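Local coordinates for ribonucleoside-diphosphate reductase subunit beta (Streptococcus sanguinis, PDB 4N83), which is the small, dimanganese-binding subunit of a class Ib ribonucleotide reductase, which probably provides deoxyribonucleotides for DNA synthesis, at residues A[123-137]-A[228-240]. Numbering follows the deposited sequence.
Sequences WTNTNPYLQKKAEII and LYENEEGYTESLY
Tyr235 meets Leu130 and Tyr129 at the apolar centre of a near-antiparallel pairing of helices 128-143 and 211-240; the axes of segments 128-137 and 228-240 approach to 9.7 Å at 157°. The trans chi1 of Tyr235 (-178°) swings the ring away from its own backbone N and against Leu130, whose CD2 lies 3.6 Å from Tyr235 CE1. Tyr129 answers as a knob in the hole formed by Asn231, Gly234, Tyr235 and Ser238. Its ring lies with one face on the backbone between Gly234 and Tyr235, where Tyr129 CE1 comes to 3.6 Å from Gly234 C, and Ser238 CB meets its CE2. At one end Trp123 CH2 touches Leu239 CD2 at 3.9 Å; at the other, Ile136 and Ile137 pack loosely on Leu228.

Toward the polar edge, Asn127 caps helix 128-143: its OD1 accepts from Tyr129 N at 2.7 Å, while its ND2 lies at the edge of the Tyr235 ring. Over a face of that ring, Lys133 NZ stands 4.6 Å from the centroid and 20° off the normal, a cation-pi contact. A bend at chi3 turns the same ammonium to Glu232: Lys133 NZ makes weak hydrogen bonds to Glu232 OE1 and OE2, both 3.3 Å, within a salt bridge. Glu232 OE2 is also hydrogen-bonded to Ser163 OG, its stronger polar partner, which helps hold the carboxylate in place. Within this ferritin-like helical fold, carboxylate and ring face both stabilise the ammonium, which would be expected to favour its protonated form despite burial.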
loop_
_atom_site.group_PDB
_atom_site.type_symbol
_atom_site.label_atom_id
_atom_site.label_comp_id
_atom_site.label_asym_id
_atom_site.label_seq_id
_atom_site.Cartn_x
_atom_site.Cartn_y
_atom_site.Cartn_z
ATOM N N TRP A 123 -0.105 -20.219 -19.882
ATOM C CA TRP A 123 -0.691 -21.418 -19.272
ATOM C C TRP A 123 -1.434 -21.117 -17.967
ATOM O O TRP A 123 -2.491 -21.696 -17.706
ATOM C CB TRP A 123 0.396 -22.472 -19.025
ATOM C CG TRP A 123 -0.088 -23.683 -18.284
ATOM C CD1 TRP A 123 -0.802 -24.726 -18.794
ATOM C CD2 TRP A 123 0.112 -23.974 -16.896
ATOM N NE1 TRP A 123 -1.061 -25.649 -17.809
ATOM C CE2 TRP A 123 -0.511 -25.211 -16.633
ATOM C CE3 TRP A 123 0.757 -23.305 -15.847
ATOM C CZ2 TRP A 123 -0.506 -25.799 -15.367
ATOM C CZ3 TRP A 123 0.757 -23.887 -14.586
ATOM C CH2 TRP A 123 0.131 -25.123 -14.358
ATOM N N THR A 124 -0.879 -20.218 -17.155
ATOM C CA THR A 124 -1.471 -19.873 -15.858
ATOM C C THR A 124 -2.795 -19.129 -16.020
ATOM O O THR A 124 -3.692 -19.259 -15.185
ATOM C CB THR A 124 -0.522 -19.008 -15.003
ATOM O OG1 THR A 124 -0.188 -17.809 -15.712
ATOM C CG2 THR A 124 0.753 -19.768 -14.666
ATOM N N ASN A 125 -2.908 -18.355 -17.099
ATOM C CA ASN A 125 -4.135 -17.620 -17.409
ATOM C C ASN A 125 -5.218 -18.488 -18.064
ATOM O O ASN A 125 -6.368 -18.058 -18.178
ATOM C CB ASN A 125 -3.821 -16.418 -18.306
ATOM C CG ASN A 125 -2.914 -15.400 -17.631
ATOM O OD1 ASN A 125 -2.923 -15.253 -16.407
ATOM N ND2 ASN A 125 -2.126 -14.688 -18.430
ATOM N N THR A 126 -4.851 -19.695 -18.494
ATOM C CA THR A 126 -5.792 -20.632 -19.120
ATOM C C THR A 126 -5.850 -21.976 -18.380
ATOM O O THR A 126 -6.202 -23.001 -18.965
ATOM C CB THR A 126 -5.417 -20.888 -20.595
ATOM O OG1 THR A 126 -4.113 -21.478 -20.667
ATOM C CG2 THR A 126 -5.431 -19.588 -21.390
ATOM N N ASN A 127 -5.514 -21.960 -17.093
ATOM C CA ASN A 127 -5.528 -23.165 -16.268
ATOM C C ASN A 127 -6.959 -23.481 -15.816
ATOM O O ASN A 127 -7.679 -22.577 -15.393
ATOM C CB ASN A 127 -4.617 -22.963 -15.052
ATOM C CG ASN A 127 -4.292 -24.261 -14.327
ATOM O OD1 ASN A 127 -5.181 -25.038 -13.983
ATOM N ND2 ASN A 127 -3.010 -24.489 -14.069
ATOM N N PRO A 128 -7.386 -24.758 -15.917
ATOM C CA PRO A 128 -8.699 -25.152 -15.384
ATOM C C PRO A 128 -8.830 -25.022 -13.861
ATOM O O PRO A 128 -9.896 -24.651 -13.367
ATOM C CB PRO A 128 -8.822 -26.627 -15.789
ATOM C CG PRO A 128 -7.891 -26.798 -16.934
ATOM C CD PRO A 128 -6.757 -25.851 -16.682
ATOM N N TYR A 129 -7.757 -25.328 -13.133
ATOM C CA TYR A 129 -7.781 -25.325 -11.668
ATOM C C TYR A 129 -7.647 -23.917 -11.092
ATOM O O TYR A 129 -8.475 -23.494 -10.287
ATOM C CB TYR A 129 -6.662 -26.207 -11.110
ATOM C CG TYR A 129 -6.706 -27.639 -11.593
ATOM C CD1 TYR A 129 -7.613 -28.548 -11.054
ATOM C CD2 TYR A 129 -5.838 -28.088 -12.585
ATOM C CE1 TYR A 129 -7.656 -29.862 -11.491
ATOM C CE2 TYR A 129 -5.873 -29.399 -13.029
ATOM C CZ TYR A 129 -6.783 -30.281 -12.480
ATOM O OH TYR A 129 -6.821 -31.584 -12.917
ATOM N N LEU A 130 -6.604 -23.204 -11.512
ATOM C CA LEU A 130 -6.280 -21.882 -10.960
ATOM C C LEU A 130 -7.382 -20.852 -11.209
ATOM O O LEU A 130 -7.719 -20.072 -10.318
ATOM C CB LEU A 130 -4.960 -21.360 -11.542
ATOM C CG LEU A 130 -3.694 -22.185 -11.289
ATOM C CD1 LEU A 130 -2.558 -21.694 -12.174
ATOM C CD2 LEU A 130 -3.296 -22.136 -9.822
ATOM N N GLN A 131 -7.929 -20.849 -12.425
ATOM C CA GLN A 131 -9.007 -19.926 -12.793
ATOM C C GLN A 131 -10.276 -20.184 -11.984
ATOM O O GLN A 131 -10.956 -19.243 -11.576
ATOM C CB GLN A 131 -9.323 -20.024 -14.289
ATOM C CG GLN A 131 -8.224 -19.493 -15.197
ATOM C CD GLN A 131 -8.049 -17.987 -15.094
ATOM O OE1 GLN A 131 -9.022 -17.248 -14.935
ATOM N NE2 GLN A 131 -6.807 -17.524 -15.187
ATOM N N LYS A 132 -10.589 -21.459 -11.758
ATOM C CA LYS A 132 -11.740 -21.836 -10.938
ATOM C C LYS A 132 -11.436 -21.564 -9.463
ATOM O O LYS A 132 -12.307 -21.114 -8.716
ATOM C CB LYS A 132 -12.100 -23.313 -11.161
ATOM C CG LYS A 132 -13.577 -23.644 -10.986
ATOM C CD LYS A 132 -13.944 -23.925 -9.538
ATOM C CE LYS A 132 -15.417 -24.275 -9.393
ATOM N NZ LYS A 132 -16.307 -23.101 -9.613
ATOM N N LYS A 133 -10.195 -21.828 -9.058
ATOM C CA LYS A 133 -9.737 -21.563 -7.691
ATOM C C LYS A 133 -9.826 -20.076 -7.350
ATOM O O LYS A 133 -10.289 -19.711 -6.269
ATOM C CB LYS A 133 -8.300 -22.065 -7.510
ATOM C CG LYS A 133 -7.747 -21.929 -6.099
ATOM C CD LYS A 133 -6.525 -22.814 -5.885
ATOM C CE LYS A 133 -5.362 -22.411 -6.779
ATOM N NZ LYS A 133 -4.110 -23.145 -6.443
ATOM N N ALA A 134 -9.388 -19.228 -8.277
ATOM C CA ALA A 134 -9.473 -17.776 -8.107
ATOM C C ALA A 134 -10.918 -17.269 -8.179
ATOM O O ALA A 134 -11.261 -16.276 -7.535
ATOM C CB ALA A 134 -8.615 -17.071 -9.148
ATOM N N GLU A 135 -11.753 -17.950 -8.965
ATOM C CA GLU A 135 -13.164 -17.578 -9.121
ATOM C C GLU A 135 -13.947 -17.768 -7.821
ATOM O O GLU A 135 -14.794 -16.941 -7.481
ATOM C CB GLU A 135 -13.820 -18.399 -10.238
ATOM C CG GLU A 135 -15.190 -17.890 -10.672
ATOM C CD GLU A 135 -15.959 -18.893 -11.515
ATOM O OE1 GLU A 135 -15.334 -19.816 -12.081
ATOM O OE2 GLU A 135 -17.196 -18.755 -11.613
ATOM N N ILE A 136 -13.667 -18.856 -7.107
ATOM C CA ILE A 136 -14.314 -19.128 -5.822
ATOM C C ILE A 136 -13.935 -18.063 -4.790
ATOM O O ILE A 136 -14.777 -17.624 -4.008
ATOM C CB ILE A 136 -13.945 -20.531 -5.281
ATOM C CG1 ILE A 136 -14.524 -21.622 -6.187
ATOM C CG2 ILE A 136 -14.462 -20.718 -3.857
ATOM C CD1 ILE A 136 -13.905 -22.988 -5.982
ATOM N N ILE A 137 -12.670 -17.648 -4.804
ATOM C CA ILE A 137 -12.155 -16.694 -3.822
ATOM C C ILE A 137 -12.607 -15.260 -4.114
ATOM O O ILE A 137 -13.038 -14.555 -3.203
ATOM C CB ILE A 137 -10.609 -16.757 -3.734
ATOM C CG1 ILE A 137 -10.144 -18.146 -3.272
ATOM C CG2 ILE A 137 -10.069 -15.685 -2.796
ATOM C CD1 ILE A 137 -10.514 -18.508 -1.845
ATOM N N LEU A 228 -11.941 -26.375 -1.512
ATOM C CA LEU A 228 -10.629 -25.856 -1.913
ATOM C C LEU A 228 -9.545 -26.926 -1.806
ATOM O O LEU A 228 -8.605 -26.936 -2.597
ATOM C CB LEU A 228 -10.241 -24.643 -1.060
ATOM C CG LEU A 228 -11.047 -23.365 -1.308
ATOM C CD1 LEU A 228 -10.829 -22.369 -0.178
ATOM C CD2 LEU A 228 -10.687 -22.744 -2.649
ATOM N N TYR A 229 -9.682 -27.813 -0.822
ATOM C CA TYR A 229 -8.753 -28.931 -0.641
ATOM C C TYR A 229 -8.882 -29.962 -1.765
ATOM O O TYR A 229 -7.875 -30.465 -2.267
ATOM C CB TYR A 229 -8.988 -29.599 0.719
ATOM C CG TYR A 229 -8.170 -30.853 0.950
ATOM C CD1 TYR A 229 -6.781 -30.798 1.039
ATOM C CD2 TYR A 229 -8.787 -32.095 1.088
ATOM C CE1 TYR A 229 -6.031 -31.944 1.251
ATOM C CE2 TYR A 229 -8.046 -33.245 1.301
ATOM C CZ TYR A 229 -6.670 -33.164 1.382
ATOM O OH TYR A 229 -5.934 -34.306 1.593
ATOM N N GLU A 230 -10.119 -30.265 -2.155
ATOM C CA GLU A 230 -10.382 -31.244 -3.213
ATOM C C GLU A 230 -9.875 -30.747 -4.569
ATOM O O GLU A 230 -9.279 -31.509 -5.330
ATOM C CB GLU A 230 -11.878 -31.568 -3.287
ATOM C CG GLU A 230 -12.201 -32.842 -4.054
ATOM C CD GLU A 230 -13.641 -33.291 -3.876
ATOM O OE1 GLU A 230 -14.520 -32.430 -3.659
ATOM O OE2 GLU A 230 -13.895 -34.511 -3.956
ATOM N N ASN A 231 -10.109 -29.468 -4.859
ATOM C CA ASN A 231 -9.578 -28.837 -6.073
ATOM C C ASN A 231 -8.052 -28.718 -6.065
ATOM O O ASN A 231 -7.420 -28.772 -7.121
ATOM C CB ASN A 231 -10.206 -27.453 -6.294
ATOM C CG ASN A 231 -11.485 -27.516 -7.112
ATOM O OD1 ASN A 231 -11.463 -27.895 -8.282
ATOM N ND2 ASN A 231 -12.604 -27.136 -6.501
ATOM N N GLU A 232 -7.469 -28.555 -4.877
ATOM C CA GLU A 232 -6.013 -28.462 -4.739
ATOM C C GLU A 232 -5.352 -29.816 -4.990
ATOM O O GLU A 232 -4.247 -29.880 -5.528
ATOM C CB GLU A 232 -5.622 -27.938 -3.352
ATOM C CG GLU A 232 -4.246 -27.286 -3.294
ATOM C CD GLU A 232 -4.185 -25.952 -4.025
ATOM O OE1 GLU A 232 -5.211 -25.239 -4.075
ATOM O OE2 GLU A 232 -3.102 -25.611 -4.547
ATOM N N GLU A 233 -6.032 -30.891 -4.596
ATOM C CA GLU A 233 -5.570 -32.251 -4.888
ATOM C C GLU A 233 -5.562 -32.537 -6.397
ATOM O O GLU A 233 -4.787 -33.371 -6.868
ATOM C CB GLU A 233 -6.426 -33.286 -4.148
ATOM C CG GLU A 233 -6.134 -33.372 -2.655
ATOM C CD GLU A 233 -7.103 -34.271 -1.908
ATOM O OE1 GLU A 233 -8.331 -34.080 -2.045
ATOM O OE2 GLU A 233 -6.638 -35.165 -1.169
ATOM N N GLY A 234 -6.425 -31.847 -7.141
ATOM C CA GLY A 234 -6.416 -31.907 -8.602
ATOM C C GLY A 234 -5.245 -31.146 -9.201
ATOM O O GLY A 234 -4.609 -31.618 -10.145
ATOM N N TYR A 235 -4.964 -29.966 -8.651
ATOM C CA TYR A 235 -3.838 -29.137 -9.092
ATOM C C TYR A 235 -2.493 -29.744 -8.683
ATOM O O TYR A 235 -1.504 -29.615 -9.406
ATOM C CB TYR A 235 -3.973 -27.715 -8.526
ATOM C CG TYR A 235 -2.878 -26.758 -8.957
ATOM C CD1 TYR A 235 -2.880 -26.191 -10.229
ATOM C CD2 TYR A 235 -1.846 -26.413 -8.088
ATOM C CE1 TYR A 235 -1.882 -25.315 -10.624
ATOM C CE2 TYR A 235 -0.844 -25.536 -8.474
ATOM C CZ TYR A 235 -0.867 -24.989 -9.743
ATOM O OH TYR A 235 0.127 -24.118 -10.129
ATOM N N THR A 236 -2.463 -30.399 -7.524
ATOM C CA THR A 236 -1.259 -31.079 -7.045
ATOM C C THR A 236 -0.900 -32.241 -7.970
ATOM O O THR A 236 0.244 -32.359 -8.412
ATOM C CB THR A 236 -1.444 -31.609 -5.607
ATOM O OG1 THR A 236 -1.832 -30.535 -4.741
ATOM C CG2 THR A 236 -0.157 -32.233 -5.081
ATOM N N GLU A 237 -1.884 -33.090 -8.260
ATOM C CA GLU A 237 -1.699 -34.216 -9.179
ATOM C C GLU A 237 -1.427 -33.755 -10.615
ATOM O O GLU A 237 -0.778 -34.465 -11.384
ATOM C CB GLU A 237 -2.917 -35.148 -9.140
ATOM C CG GLU A 237 -3.029 -35.948 -7.849
ATOM C CD GLU A 237 -4.314 -36.749 -7.749
ATOM O OE1 GLU A 237 -4.710 -37.379 -8.752
ATOM O OE2 GLU A 237 -4.922 -36.762 -6.657
ATOM N N SER A 238 -1.915 -32.566 -10.966
ATOM C CA SER A 238 -1.660 -31.973 -12.282
ATOM C C SER A 238 -0.195 -31.562 -12.480
ATOM O O SER A 238 0.262 -31.440 -13.618
ATOM C CB SER A 238 -2.571 -30.759 -12.504
ATOM O OG SER A 238 -2.296 -30.125 -13.742
ATOM N N LEU A 239 0.529 -31.348 -11.382
ATOM C CA LEU A 239 1.928 -30.917 -11.435
ATOM C C LEU A 239 2.914 -31.992 -10.973
ATOM O O LEU A 239 3.858 -32.322 -11.691
ATOM C CB LEU A 239 2.123 -29.667 -10.571
ATOM C CG LEU A 239 1.457 -28.366 -11.027
ATOM C CD1 LEU A 239 1.769 -27.254 -10.034
ATOM C CD2 LEU A 239 1.904 -27.980 -12.429
ATOM N N TYR A 240 2.685 -32.535 -9.779
ATOM C CA TYR A 240 3.705 -33.314 -9.058
ATOM C C TYR A 240 3.745 -34.827 -9.340
ATOM O O TYR A 240 4.536 -35.541 -8.722
ATOM C CB TYR A 240 3.544 -33.086 -7.546
ATOM C CG TYR A 240 3.859 -31.674 -7.095
ATOM C CD1 TYR A 240 2.854 -30.719 -6.965
ATOM C CD2 TYR A 240 5.165 -31.296 -6.794
ATOM C CE1 TYR A 240 3.140 -29.428 -6.550
ATOM C CE2 TYR A 240 5.462 -30.006 -6.379
ATOM C CZ TYR A 240 4.447 -29.077 -6.258
ATOM O OH TYR A 240 4.737 -27.797 -5.845
#